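Local coordinates for protein glutathione S-transferase 2 (Onchocerca volvulus, PDB 1TU7) that conjugates glutathione to electrophilic substrates as a homodimeric pi-class transferase and appears central to the detoxification system of this parasitic nematode, at residues A150-F155 with Q180-R185; K130-R135 with P173-F178; T84-M89 with N140-D145. One frame throughout, in Å; residues are numbered along the deposited sequence.

Contact 1. Residues A150-F155 with Q180-R185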
ATOM      1  N   ALA A 150      -6.613  -3.303  10.817  1.00 12.04           N
ATOM      2  CA  ALA A 150      -7.464  -2.812   9.761  1.00 11.76           C
ATOM      3  C   ALA A 150      -8.689  -2.104  10.312  1.00 11.90           C
ATOM      4  O   ALA A 150      -9.195  -1.193   9.668  1.00 11.73           O
ATOM      5  CB  ALA A 150      -7.883  -3.940   8.814  1.00 12.20           C
ATOM      6  N   ASP A 151      -9.144  -2.475  11.506  1.00 12.00           N
ATOM      7  CA  ASP A 151     -10.266  -1.776  12.119  1.00 11.71           C
ATOM      8  C   ASP A 151     -10.010  -0.293  12.301  1.00 11.90           C
ATOM      9  O   ASP A 151     -10.905   0.540  12.073  1.00 11.92           O
ATOM     10  CB  ASP A 151     -10.625  -2.399  13.467  1.00 11.70           C
ATOM     11  CG  ASP A 151     -11.172  -3.776  13.341  1.00 13.80           C
ATOM     12  OD1 ASP A 151     -12.156  -3.974  12.587  1.00 13.32           O
ATOM     13  OD2 ASP A 151     -10.667  -4.695  14.003  1.00 16.63           O
ATOM     14  N   TYR A 152      -8.804   0.075  12.690  1.00 11.99           N
ATOM     15  CA  TYR A 152      -8.494   1.497  12.888  1.00 10.97           C
ATOM     16  C   TYR A 152      -8.488   2.262  11.589  1.00 12.04           C
ATOM     17  O   TYR A 152      -8.928   3.389  11.520  1.00 12.25           O
ATOM     18  CB  TYR A 152      -7.149   1.672  13.618  1.00 11.64           C
ATOM     19  CG  TYR A 152      -7.093   0.905  14.933  1.00 12.43           C
ATOM     20  CD1 TYR A 152      -6.206  -0.171  15.093  1.00 12.87           C
ATOM     21  CD2 TYR A 152      -7.940   1.212  15.985  1.00 12.00           C
ATOM     22  CE1 TYR A 152      -6.164  -0.859  16.267  1.00 13.45           C
ATOM     23  CE2 TYR A 152      -7.894   0.509  17.170  1.00 12.49           C
ATOM     24  CZ  TYR A 152      -7.020  -0.524  17.291  1.00 13.36           C
ATOM     25  OH  TYR A 152      -6.980  -1.224  18.473  1.00 14.57           O
ATOM     26  N   ALA A 153      -7.960   1.646  10.541  1.00 12.08           N
ATOM     27  CA  ALA A 153      -7.951   2.269   9.235  1.00 12.13           C
ATOM     28  C   ALA A 153      -9.364   2.461   8.719  1.00 12.35           C
ATOM     29  O   ALA A 153      -9.712   3.528   8.219  1.00 11.72           O
ATOM     30  CB  ALA A 153      -7.141   1.432   8.302  1.00 13.07           C
ATOM     31  N   LEU A 154     -10.192   1.426   8.841  1.00 11.21           N
ATOM     32  CA  LEU A 154     -11.580   1.563   8.397  1.00 11.11           C
ATOM     33  C   LEU A 154     -12.311   2.632   9.205  1.00 10.84           C
ATOM     34  O   LEU A 154     -13.056   3.442   8.662  1.00 11.67           O
ATOM     35  CB  LEU A 154     -12.310   0.226   8.451  1.00 11.76           C
ATOM     36  CG  LEU A 154     -13.785   0.271   8.018  1.00 11.80           C
ATOM     37  CD1 LEU A 154     -13.944   0.699   6.587  1.00 13.58           C
ATOM     38  CD2 LEU A 154     -14.391  -1.104   8.224  1.00 13.23           C
ATOM     39  N   PHE A 155     -12.147   2.595  10.524  1.00 11.69           N
ATOM     40  CA  PHE A 155     -12.758   3.581  11.396  1.00 11.83           C
ATOM     41  C   PHE A 155     -12.414   4.995  10.940  1.00 11.66           C
ATOM     42  O   PHE A 155     -13.293   5.848  10.762  1.00 11.80           O
ATOM     43  CB  PHE A 155     -12.328   3.353  12.849  1.00 11.64           C
ATOM     44  CG  PHE A 155     -12.802   4.418  13.810  1.00 11.83           C
ATOM     45  CD1 PHE A 155     -11.936   4.952  14.741  1.00 11.92           C
ATOM     46  CD2 PHE A 155     -14.116   4.858  13.807  1.00 13.85           C
ATOM     47  CE1 PHE A 155     -12.329   5.915  15.621  1.00 13.75           C
ATOM     48  CE2 PHE A 155     -14.535   5.814  14.704  1.00 13.33           C
ATOM     49  CZ  PHE A 155     -13.645   6.340  15.615  1.00 12.48           C
ATOM     50  N   GLN A 180     -19.661   3.512  14.809  1.00 14.56           N
ATOM     51  CA  GLN A 180     -20.083   3.921  16.148  1.00 15.77           C
ATOM     52  C   GLN A 180     -19.480   2.981  17.177  1.00 14.98           C
ATOM     53  O   GLN A 180     -19.126   3.418  18.255  1.00 16.55           O
ATOM     54  CB  GLN A 180     -21.627   3.949  16.278  1.00 16.72           C
ATOM     55  CG  GLN A 180     -22.095   4.655  17.580  1.00 19.18           C
ATOM     56  CD  GLN A 180     -21.643   6.117  17.658  1.00 22.19           C
ATOM     57  OE1 GLN A 180     -21.927   6.887  16.751  1.00 25.77           O
ATOM     58  NE2 GLN A 180     -20.944   6.502  18.753  1.00 21.99           N
ATOM     59  N   ARG A 181     -19.368   1.700  16.846  1.00 14.81           N
ATOM     60  CA  ARG A 181     -18.793   0.728  17.775  1.00 14.56           C
ATOM     61  C   ARG A 181     -17.349   1.074  18.106  1.00 15.01           C
ATOM     62  O   ARG A 181     -16.924   1.018  19.261  1.00 15.39           O
ATOM     63  CB  ARG A 181     -18.887  -0.666  17.171  1.00 15.25           C
ATOM     64  CG  ARG A 181     -18.321  -1.754  18.044  1.00 16.56           C
ATOM     65  CD  ARG A 181     -18.447  -3.141  17.455  1.00 20.55           C
ATOM     66  NE  ARG A 181     -19.817  -3.470  17.079  1.00 20.46           N
ATOM     67  CZ  ARG A 181     -20.838  -3.720  17.909  1.00 29.36           C
ATOM     68  NH1 ARG A 181     -22.027  -4.006  17.382  1.00 30.61           N
ATOM     69  NH2 ARG A 181     -20.698  -3.700  19.244  1.00 31.18           N
ATOM     70  N   MET A 182     -16.594   1.460  17.076  1.00 14.29           N
ATOM     71  CA  MET A 182     -15.211   1.866  17.281  1.00 13.96           C
ATOM     72  C   MET A 182     -15.102   3.123  18.127  1.00 14.09           C
ATOM     73  O   MET A 182     -14.280   3.212  19.055  1.00 14.50           O
ATOM     74  CB  MET A 182     -14.547   2.081  15.925  1.00 13.44           C
ATOM     75  CG  MET A 182     -14.289   0.748  15.220  1.00 13.07           C
ATOM     76  SD  MET A 182     -13.014  -0.311  15.975  1.00 13.56           S
ATOM     77  CE  MET A 182     -11.555   0.708  15.718  1.00 15.00           C
ATOM     78  N   LYS A 183     -15.958   4.087  17.827  1.00 15.09           N
ATOM     79  CA  LYS A 183     -15.932   5.371  18.516  1.00 15.93           C
ATOM     80  C   LYS A 183     -16.318   5.178  19.979  1.00 16.41           C
ATOM     81  O   LYS A 183     -15.925   5.956  20.831  1.00 17.15           O
ATOM     82  CB  LYS A 183     -16.880   6.366  17.846  1.00 16.60           C
ATOM     83  CG  LYS A 183     -16.607   7.824  18.187  1.00 19.51           C
ATOM     84  CD  LYS A 183     -17.483   8.720  17.322  1.00 22.82           C
ATOM     85  CE  LYS A 183     -17.655  10.135  17.863  1.00 24.57           C
ATOM     86  NZ  LYS A 183     -18.449  10.925  16.876  1.00 26.41           N
ATOM     87  N   ASP A 184     -17.066   4.119  20.270  1.00 16.07           N
ATOM     88  CA  ASP A 184     -17.535   3.858  21.631  1.00 17.52           C
ATOM     89  C   ASP A 184     -16.509   3.106  22.460  1.00 17.12           C
ATOM     90  O   ASP A 184     -16.670   2.970  23.688  1.00 18.07           O
ATOM     91  CB  ASP A 184     -18.832   3.057  21.600  1.00 17.31           C
ATOM     92  CG  ASP A 184     -20.043   3.889  21.257  1.00 18.79           C
ATOM     93  OD1 ASP A 184     -21.094   3.264  20.982  1.00 22.69           O
ATOM     94  OD2 ASP A 184     -20.027   5.128  21.236  1.00 21.74           O
ATOM     95  N   ARG A 185     -15.452   2.579  21.845  1.00 15.68           N
ATOM     96  CA  ARG A 185     -14.397   1.964  22.636  1.00 15.69           C
ATOM     97  C   ARG A 185     -13.847   3.027  23.573  1.00 16.10           C
ATOM     98  O   ARG A 185     -13.615   4.142  23.139  1.00 15.80           O
ATOM     99  CB  ARG A 185     -13.320   1.392  21.740  1.00 15.54           C
ATOM    100  CG  ARG A 185     -13.852   0.278  20.847  1.00 15.68           C
ATOM    101  CD  ARG A 185     -12.877  -0.194  19.811  1.00 14.85           C
ATOM    102  NE  ARG A 185     -11.698  -0.843  20.369  1.00 14.42           N
ATOM    103  CZ  ARG A 185     -11.600  -2.129  20.667  1.00 15.99           C
ATOM    104  NH1 ARG A 185     -12.616  -2.939  20.491  1.00 17.34           N
ATOM    105  NH2 ARG A 185     -10.453  -2.601  21.104  1.00 17.65           N
TER
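Met182 lays its CB over one face of the Phe155 ring, 3.8 Å from the ring centroid and 22° off the normal, a CH-pi contact displaced toward the rim. There Phe155 CD2 comes within 3.5 Å of Met182 CB. From this point the thioether chain leaves the ring. With CG beside the backbone N (chi1 -72°), the bends at chi2 and chi3 fold it back so that its methyl comes to the turn of Asp151 and Tyr152. CE of Met182 lies 3.7 Å from CD2 of Tyr152, which it meets obliquely, and 3.7 Å from Asp151 O, with Phe155 CB also near at 4.0 Å. The sulfur has its own neighbour, Met182 SD being 4.0 Å from Asp151 CB. One methionine thus sits with CB on Phe155 while CE reaches the preceding turn. At the far end of the phenyl ring, Phe155 CZ rests 3.9 Å from Lys183 CB, and the extended lysine chain then leads away from the contact.

The polar ends point elsewhere. Tyr152 OH is hydrogen-bonded to Asp23 and Gln24, and Arg185 forms a salt bridge with the same Asp23. Asp151 divides its carboxylate: OD1 accepts from the Ile142 amide of the preceding loop, OD2 from the Ser148 amide at the start of its own helix. The latter bond, from the third residue of helix 149-164 back to the residue just before it, is the side-chain-to-backbone half of the N-capping box characteristic of this helix in the glutathione transferase fold.

Contact 2. Residues K130-R135 with P173-F178; sequences KLLATR and PLLKVF. Unlike the reference sequence in segment 173-178: Val177 (reference Ala).
Leu174 faces Leu132 and Ala133 near the start of helix 173-183, touching with both CB and the CD1 methyl. Leu174 CB is 4.1 Å from Leu132 CD2, while Leu174 CD1 reaches forward to within 4.0 Å of Ala133 CB. Its backbone takes part as well, Leu174 O lying 3.9 Å from Leu132 CD2. The next residue, Leu175, brings only its end to the interface: CD2 of Leu175 meets CD2 of Leu132 at 4.0 Å, the two side chains passing at a slant. One turn after Leu174, Phe178 joins with its CB, 4.1 Å from Leu132 CD2. Leu132, with CG trans to its backbone N (chi1 -180°), puts that one methyl against all three residues.

Around this patch, Glu129 accepts from the Leu174 and Leu175 amides, placing its carboxylate at the first turn of helix 173-183, where it would probably suit the helix dipole. Leu131 turns the other way and packs on Phe47 of the second subunit. Between the segments themselves side chain meets side chain only through carbon, so the join depends on shape and burial, with little to dictate direction.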
ATOM      1  N   LYS A 130     -20.381  -4.770   1.909  1.00 14.00           N
ATOM      2  CA  LYS A 130     -20.440  -6.149   1.454  1.00 14.31           C
ATOM      3  C   LYS A 130     -19.311  -7.001   2.062  1.00 14.53           C
ATOM      4  O   LYS A 130     -19.537  -8.115   2.515  1.00 16.28           O
ATOM      5  CB  LYS A 130     -20.454  -6.236  -0.075  1.00 14.52           C
ATOM      6  CG  LYS A 130     -20.543  -7.644  -0.663  1.00 15.56           C
ATOM      7  CD  LYS A 130     -20.820  -7.582  -2.154  1.00 18.08           C
ATOM      8  CE  LYS A 130     -21.078  -8.978  -2.728  1.00 20.49           C
ATOM      9  NZ  LYS A 130     -21.356  -8.976  -4.192  1.00 25.17           N
ATOM     10  N   LEU A 131     -18.098  -6.469   2.050  1.00 14.46           N
ATOM     11  CA  LEU A 131     -16.944  -7.257   2.489  1.00 15.11           C
ATOM     12  C   LEU A 131     -16.972  -7.435   3.989  1.00 14.65           C
ATOM     13  O   LEU A 131     -16.675  -8.515   4.488  1.00 14.42           O
ATOM     14  CB  LEU A 131     -15.666  -6.563   2.066  1.00 14.54           C
ATOM     15  CG  LEU A 131     -14.460  -7.304   1.526  1.00 20.90           C
ATOM     16  CD1 LEU A 131     -13.138  -6.566   1.867  1.00 17.26           C
ATOM     17  CD2 LEU A 131     -14.439  -8.802   1.651  1.00 16.48           C
ATOM     18  N   LEU A 132     -17.366  -6.396   4.721  1.00 14.08           N
ATOM     19  CA  LEU A 132     -17.387  -6.477   6.172  1.00 14.38           C
ATOM     20  C   LEU A 132     -18.260  -7.646   6.664  1.00 14.50           C
ATOM     21  O   LEU A 132     -17.931  -8.275   7.672  1.00 14.17           O
ATOM     22  CB  LEU A 132     -17.838  -5.148   6.755  1.00 14.57           C
ATOM     23  CG  LEU A 132     -17.915  -5.049   8.268  1.00 15.18           C
ATOM     24  CD1 LEU A 132     -16.536  -5.224   8.894  1.00 17.91           C
ATOM     25  CD2 LEU A 132     -18.484  -3.711   8.641  1.00 15.56           C
ATOM     26  N   ALA A 133     -19.330  -7.951   5.919  1.00 15.56           N
ATOM     27  CA  ALA A 133     -20.256  -9.015   6.266  1.00 15.39           C
ATOM     28  C   ALA A 133     -19.617 -10.391   6.346  1.00 15.76           C
ATOM     29  O   ALA A 133     -20.178 -11.305   6.940  1.00 17.07           O
ATOM     30  CB  ALA A 133     -21.377  -9.049   5.233  1.00 15.47           C
ATOM     31  N   THR A 134     -18.438 -10.561   5.759  1.00 16.07           N
ATOM     32  CA  THR A 134     -17.918 -11.921   5.589  1.00 16.87           C
ATOM     33  C   THR A 134     -17.460 -12.573   6.875  1.00 16.92           C
ATOM     34  O   THR A 134     -17.309 -13.787   6.907  1.00 18.35           O
ATOM     35  CB  THR A 134     -16.796 -12.026   4.551  1.00 17.89           C
ATOM     36  OG1 THR A 134     -15.685 -11.243   4.964  1.00 19.60           O
ATOM     37  CG2 THR A 134     -17.190 -11.501   3.164  1.00 19.85           C
ATOM     38  N   ARG A 135     -17.210 -11.785   7.916  1.00 17.17           N
ATOM     39  CA  ARG A 135     -16.828 -12.336   9.219  1.00 17.46           C
ATOM     40  C   ARG A 135     -17.728 -11.754  10.271  1.00 17.07           C
ATOM     41  O   ARG A 135     -17.972 -10.575  10.284  1.00 16.48           O
ATOM     42  CB  ARG A 135     -15.358 -12.038   9.528  1.00 18.42           C
ATOM     43  CG  ARG A 135     -14.443 -12.737   8.542  1.00 21.97           C
ATOM     44  CD  ARG A 135     -12.974 -12.537   8.778  1.00 24.09           C
ATOM     45  NE  ARG A 135     -12.131 -13.281   7.828  1.00 28.16           N
ATOM     46  CZ  ARG A 135     -11.563 -14.475   8.049  1.00 27.21           C
ATOM     47  NH1 ARG A 135     -11.736 -15.138   9.183  1.00 29.06           N
ATOM     48  NH2 ARG A 135     -10.788 -15.009   7.109  1.00 31.78           N
ATOM     49  N   PRO A 173     -25.743   0.131   6.853  1.00 16.07           N
ATOM     50  CA  PRO A 173     -25.930  -0.079   8.289  1.00 16.25           C
ATOM     51  C   PRO A 173     -24.789  -0.805   8.998  1.00 15.15           C
ATOM     52  O   PRO A 173     -24.501  -0.504  10.161  1.00 16.23           O
ATOM     53  CB  PRO A 173     -27.248  -0.867   8.344  1.00 16.22           C
ATOM     54  CG  PRO A 173     -27.363  -1.487   7.000  1.00 17.20           C
ATOM     55  CD  PRO A 173     -26.744  -0.572   6.037  1.00 16.96           C
ATOM     56  N   LEU A 174     -24.155  -1.762   8.340  1.00 14.65           N
ATOM     57  CA  LEU A 174     -23.011  -2.432   8.975  1.00 14.44           C
ATOM     58  C   LEU A 174     -21.862  -1.434   9.182  1.00 13.89           C
ATOM     59  O   LEU A 174     -21.252  -1.401  10.237  1.00 14.54           O
ATOM     60  CB  LEU A 174     -22.519  -3.622   8.175  1.00 15.12           C
ATOM     61  CG  LEU A 174     -23.529  -4.760   7.941  1.00 15.95           C
ATOM     62  CD1 LEU A 174     -22.937  -5.842   7.059  1.00 15.76           C
ATOM     63  CD2 LEU A 174     -23.975  -5.345   9.242  1.00 16.37           C
ATOM     64  N   LEU A 175     -21.605  -0.592   8.201  1.00 13.44           N
ATOM     65  CA  LEU A 175     -20.563   0.417   8.345  1.00 13.85           C
ATOM     66  C   LEU A 175     -20.896   1.450   9.384  1.00 13.35           C
ATOM     67  O   LEU A 175     -20.035   1.860  10.159  1.00 13.72           O
ATOM     68  CB  LEU A 175     -20.278   1.087   7.023  1.00 13.40           C
ATOM     69  CG  LEU A 175     -19.691   0.209   5.928  1.00 14.07           C
ATOM     70  CD1 LEU A 175     -19.538   0.991   4.624  1.00 14.67           C
ATOM     71  CD2 LEU A 175     -18.375  -0.383   6.352  1.00 14.89           C
ATOM     72  N   LYS A 176     -22.146   1.907   9.396  1.00 13.75           N
ATOM     73  CA  LYS A 176     -22.579   2.928  10.345  1.00 14.93           C
ATOM     74  C   LYS A 176     -22.424   2.381  11.777  1.00 13.95           C
ATOM     75  O   LYS A 176     -21.887   3.086  12.636  1.00 15.29           O
ATOM     76  CB  LYS A 176     -24.027   3.343  10.064  1.00 15.70           C
ATOM     77  CG  LYS A 176     -24.506   4.499  10.964  1.00 18.09           C
ATOM     78  CD  LYS A 176     -25.972   4.825  10.728  1.00 20.85           C
ATOM     79  CE  LYS A 176     -26.480   5.877  11.677  1.00 23.83           C
ATOM     80  NZ  LYS A 176     -25.895   7.189  11.399  1.00 26.53           N
ATOM     81  N   VAL A 177     -22.856   1.138  12.003  1.00 14.76           N
ATOM     82  CA  VAL A 177     -22.769   0.533  13.334  1.00 15.11           C
ATOM     83  C   VAL A 177     -21.311   0.268  13.724  1.00 14.29           C
ATOM     84  O   VAL A 177     -20.916   0.476  14.875  1.00 14.40           O
ATOM     85  CB  VAL A 177     -23.613  -0.758  13.382  1.00 15.58           C
ATOM     86  CG1 VAL A 177     -23.425  -1.516  14.665  1.00 19.04           C
ATOM     87  CG2 VAL A 177     -25.055  -0.359  13.217  1.00 16.14           C
ATOM     88  N   PHE A 178     -20.513  -0.154  12.746  1.00 13.99           N
ATOM     89  CA  PHE A 178     -19.089  -0.374  12.996  1.00 14.08           C
ATOM     90  C   PHE A 178     -18.388   0.932  13.419  1.00 13.89           C
ATOM     91  O   PHE A 178     -17.589   0.956  14.350  1.00 13.53           O
ATOM     92  CB  PHE A 178     -18.407  -0.985  11.764  1.00 13.52           C
ATOM     93  CG  PHE A 178     -16.903  -0.977  11.837  1.00 12.65           C
ATOM     94  CD1 PHE A 178     -16.163   0.113  11.378  1.00 13.33           C
ATOM     95  CD2 PHE A 178     -16.228  -2.049  12.380  1.00 15.39           C
ATOM     96  CE1 PHE A 178     -14.791   0.108  11.488  1.00 12.79           C
ATOM     97  CE2 PHE A 178     -14.865  -2.038  12.480  1.00 13.94           C
ATOM     98  CZ  PHE A 178     -14.132  -0.961  12.028  1.00 12.75           C
TER

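Contact 3. Residues T84-M89 with N140-D145; sequences TTYIDM and NLILGD
A buried helix-to-loop contact, largely apolar but joined by one water, ties helix 81-107 to the turn that precedes helix 149-164. Tyr86 and Ile87 present it from the helix, Ile142 and Leu143 from the loop. The closest packing is at Ile87, whose CG2 lies 3.5 Å from Leu143 CG, the two side chains crossing at about a right angle. The same CG2 meets CG2 of Ile142 at 4.1 Å. Tyr86, its ring carried away from the backbone N (chi1 179°), offers an edge to Leu143, whose CD2 is 3.9 Å from CD1 of Tyr86. Ile142 CG2 instead meets Tyr86 CE1 from above the ring plane, at 3.7 Å.

Also at the ring edge, near its plane, is Ile142 O. A water completes the link, receiving a hydrogen bond of 2.7 Å from Tyr86 OH and giving one, again 2.7 Å, to Ile142 O. It gives both polar atoms a partner beside the apolar contact. The loop holds Ile142 and Leu143, the two that touch the helix, at the middle of a type I turn from Leu141 to Gly144, whose end residues exchange backbone bonds in both directions; Gly144 has a positive phi of 105°, a conformation in which a CB would collide with the preceding carbonyl oxygen.

Behind the loop, Ile142 also touches Leu132 of helix 109-132 and Ala150 of helix 149-164, and the outer side of helix 81-107 faces the second subunit, where Asp88 pairs with Arg68 of that chain.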
ATOM      1  N   THR A  84      -4.632 -12.961   8.498  1.00 11.99           N
ATOM      2  CA  THR A  84      -3.588 -11.979   8.221  1.00 12.09           C
ATOM      3  C   THR A  84      -3.734 -11.403   6.802  1.00 12.91           C
ATOM      4  O   THR A  84      -3.599 -10.204   6.575  1.00 12.88           O
ATOM      5  CB  THR A  84      -2.220 -12.628   8.419  1.00 12.21           C
ATOM      6  OG1 THR A  84      -2.135 -13.117   9.760  1.00 13.23           O
ATOM      7  CG2 THR A  84      -1.068 -11.610   8.233  1.00 12.56           C
ATOM      8  N   THR A  85      -3.982 -12.287   5.841  1.00 11.72           N
ATOM      9  CA  THR A  85      -4.177 -11.877   4.475  1.00 11.47           C
ATOM     10  C   THR A  85      -5.445 -11.045   4.327  1.00 10.90           C
ATOM     11  O   THR A  85      -5.460 -10.023   3.640  1.00 11.63           O
ATOM     12  CB  THR A  85      -4.277 -13.114   3.592  1.00 11.13           C
ATOM     13  OG1 THR A  85      -3.045 -13.836   3.653  1.00 12.07           O
ATOM     14  CG2 THR A  85      -4.496 -12.765   2.143  1.00 12.35           C
ATOM     15  N   TYR A  86      -6.519 -11.488   4.976  1.00 12.04           N
ATOM     16  CA  TYR A  86      -7.802 -10.804   4.876  1.00 12.27           C
ATOM     17  C   TYR A  86      -7.758  -9.373   5.379  1.00 12.04           C
ATOM     18  O   TYR A  86      -8.215  -8.439   4.708  1.00 11.48           O
ATOM     19  CB  TYR A  86      -8.883 -11.591   5.629  1.00 12.26           C
ATOM     20  CG  TYR A  86     -10.225 -10.901   5.577  1.00 11.11           C
ATOM     21  CD1 TYR A  86     -10.822 -10.419   6.694  1.00 11.01           C
ATOM     22  CD2 TYR A  86     -10.902 -10.749   4.380  1.00 12.91           C
ATOM     23  CE1 TYR A  86     -12.035  -9.794   6.670  1.00 13.02           C
ATOM     24  CE2 TYR A  86     -12.139 -10.127   4.332  1.00 15.50           C
ATOM     25  CZ  TYR A  86     -12.698  -9.668   5.477  1.00 13.37           C
ATOM     26  OH  TYR A  86     -13.937  -9.044   5.446  1.00 14.59           O
ATOM     27  N   ILE A  87      -7.192  -9.168   6.560  1.00 11.53           N
ATOM     28  CA  ILE A  87      -7.128  -7.825   7.086  1.00 11.69           C
ATOM     29  C   ILE A  87      -6.248  -6.919   6.259  1.00 11.54           C
ATOM     30  O   ILE A  87      -6.516  -5.746   6.151  1.00 11.73           O
ATOM     31  CB  ILE A  87      -6.730  -7.791   8.563  1.00 11.31           C
ATOM     32  CG1 ILE A  87      -5.308  -8.313   8.806  1.00 13.05           C
ATOM     33  CG2 ILE A  87      -7.809  -8.487   9.375  1.00 12.83           C
ATOM     34  CD1 ILE A  87      -4.897  -8.348  10.262  1.00 14.22           C
ATOM     35  N   ASP A  88      -5.189  -7.469   5.671  1.00 11.09           N
ATOM     36  CA  ASP A  88      -4.305  -6.711   4.784  1.00 11.34           C
ATOM     37  C   ASP A  88      -5.067  -6.298   3.557  1.00 11.34           C
ATOM     38  O   ASP A  88      -5.099  -5.133   3.174  1.00 11.12           O
ATOM     39  CB  ASP A  88      -3.122  -7.609   4.457  1.00 10.97           C
ATOM     40  CG  ASP A  88      -2.044  -6.967   3.694  1.00 10.27           C
ATOM     41  OD1 ASP A  88      -2.143  -5.775   3.315  1.00 12.81           O
ATOM     42  OD2 ASP A  88      -1.017  -7.671   3.439  1.00 12.76           O
ATOM     43  N   MET A  89      -5.719  -7.272   2.938  1.00 11.16           N
ATOM     44  CA  MET A  89      -6.525  -7.005   1.756  1.00 11.92           C
ATOM     45  C   MET A  89      -7.565  -5.904   2.066  1.00 11.64           C
ATOM     46  O   MET A  89      -7.760  -4.974   1.286  1.00 11.79           O
ATOM     47  CB  MET A  89      -7.207  -8.301   1.325  1.00 12.51           C
ATOM     48  CG  MET A  89      -8.049  -8.180   0.101  1.00 13.61           C
ATOM     49  SD  MET A  89      -8.931  -9.738  -0.252  1.00 14.16           S
ATOM     50  CE  MET A  89     -10.463  -9.416   0.492  1.00 18.12           C
ATOM     51  N   ASN A 140     -19.657  -6.949  14.132  1.00 16.20           N
ATOM     52  CA  ASN A 140     -18.698  -6.592  15.163  1.00 16.18           C
ATOM     53  C   ASN A 140     -17.491  -5.905  14.509  1.00 15.58           C
ATOM     54  O   ASN A 140     -17.623  -4.793  14.013  1.00 16.92           O
ATOM     55  CB  ASN A 140     -18.370  -7.839  16.014  1.00 16.07           C
ATOM     56  CG  ASN A 140     -17.788  -7.507  17.396  1.00 17.68           C
ATOM     57  OD1 ASN A 140     -17.631  -8.410  18.265  1.00 24.33           O
ATOM     58  ND2 ASN A 140     -17.512  -6.265  17.632  1.00 15.29           N
ATOM     59  N   LEU A 141     -16.342  -6.547  14.500  1.00 15.08           N
ATOM     60  CA  LEU A 141     -15.137  -5.968  13.900  1.00 14.20           C
ATOM     61  C   LEU A 141     -14.770  -6.701  12.616  1.00 13.55           C
ATOM     62  O   LEU A 141     -15.422  -7.677  12.198  1.00 14.21           O
ATOM     63  CB  LEU A 141     -13.986  -5.978  14.909  1.00 13.68           C
ATOM     64  CG  LEU A 141     -14.319  -5.298  16.257  1.00 14.75           C
ATOM     65  CD1 LEU A 141     -13.234  -5.561  17.312  1.00 16.09           C
ATOM     66  CD2 LEU A 141     -14.563  -3.816  16.033  1.00 15.42           C
ATOM     67  N   ILE A 142     -13.680  -6.298  11.959  1.00 12.74           N
ATOM     68  CA  ILE A 142     -13.366  -6.891  10.672  1.00 13.16           C
ATOM     69  C   ILE A 142     -13.145  -8.398  10.769  1.00 13.76           C
ATOM     70  O   ILE A 142     -13.591  -9.137   9.910  1.00 14.11           O
ATOM     71  CB  ILE A 142     -12.187  -6.134  10.024  1.00 12.52           C
ATOM     72  CG1 ILE A 142     -12.670  -4.779   9.497  1.00 12.12           C
ATOM     73  CG2 ILE A 142     -11.562  -6.915   8.882  1.00 13.10           C
ATOM     74  CD1 ILE A 142     -11.561  -3.831   9.143  1.00 12.52           C
ATOM     75  N   LEU A 143     -12.502  -8.865  11.832  1.00 15.34           N
ATOM     76  CA  LEU A 143     -12.284 -10.310  11.992  1.00 15.63           C
ATOM     77  C   LEU A 143     -13.371 -10.991  12.799  1.00 17.81           C
ATOM     78  O   LEU A 143     -13.302 -12.208  13.026  1.00 19.02           O
ATOM     79  CB  LEU A 143     -10.917 -10.602  12.617  1.00 15.49           C
ATOM     80  CG  LEU A 143      -9.740 -10.381  11.668  1.00 14.24           C
ATOM     81  CD1 LEU A 143      -8.405 -10.646  12.419  1.00 14.21           C
ATOM     82  CD2 LEU A 143      -9.882 -11.254  10.410  1.00 14.13           C
ATOM     83  N   GLY A 144     -14.381 -10.226  13.211  1.00 17.14           N
ATOM     84  CA  GLY A 144     -15.399 -10.715  14.141  1.00 17.45           C
ATOM     85  C   GLY A 144     -15.210 -10.146  15.534  1.00 17.69           C
ATOM     86  O   GLY A 144     -15.414  -8.961  15.755  1.00 17.39           O
ATOM     87  N   ASP A 145     -14.817 -10.975  16.502  1.00 19.41           N
ATOM     88  CA  ASP A 145     -14.735 -10.519  17.889  1.00 20.35           C
ATOM     89  C   ASP A 145     -13.411  -9.864  18.290  1.00 19.70           C
ATOM     90  O   ASP A 145     -13.317  -9.279  19.355  1.00 21.18           O
ATOM     91  CB  ASP A 145     -14.973 -11.709  18.829  1.00 21.98           C
ATOM     92  CG  ASP A 145     -16.399 -12.124  18.864  1.00 25.65           C
ATOM     93  OD1 ASP A 145     -16.669 -13.161  19.527  1.00 30.18           O
ATOM     94  OD2 ASP A 145     -17.316 -11.482  18.298  1.00 28.81           O
TER
HETATM   95  O   HOH W   1     -15.171  -8.643   7.786  1.00 15.14           O

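How the contacts relate
All three contacts belong to the helical C-terminal domain, with centres 11 to 12 Å apart. Contacts 1 and 2 share helix 173-183 and join through Phe178, whose CE1 is 3.5 Å from Leu154 CD2. Contact 3 touches both others: Ala150 CB lies 3.5 Å from Ile87 O, and Arg135 CB lies 3.4 Å from Ile142 O. The loop 140-145 thus sits between helices used by the other two. Glutathione is at some remove: the Tyr152 side chain of contact 1 is about 11 Å from that of the glutathione-pocket residue Ser63, and contacts 2 and 3 lie away from the site. The principle illustrated is one continuous core assembled from separate, sequence-distant packings.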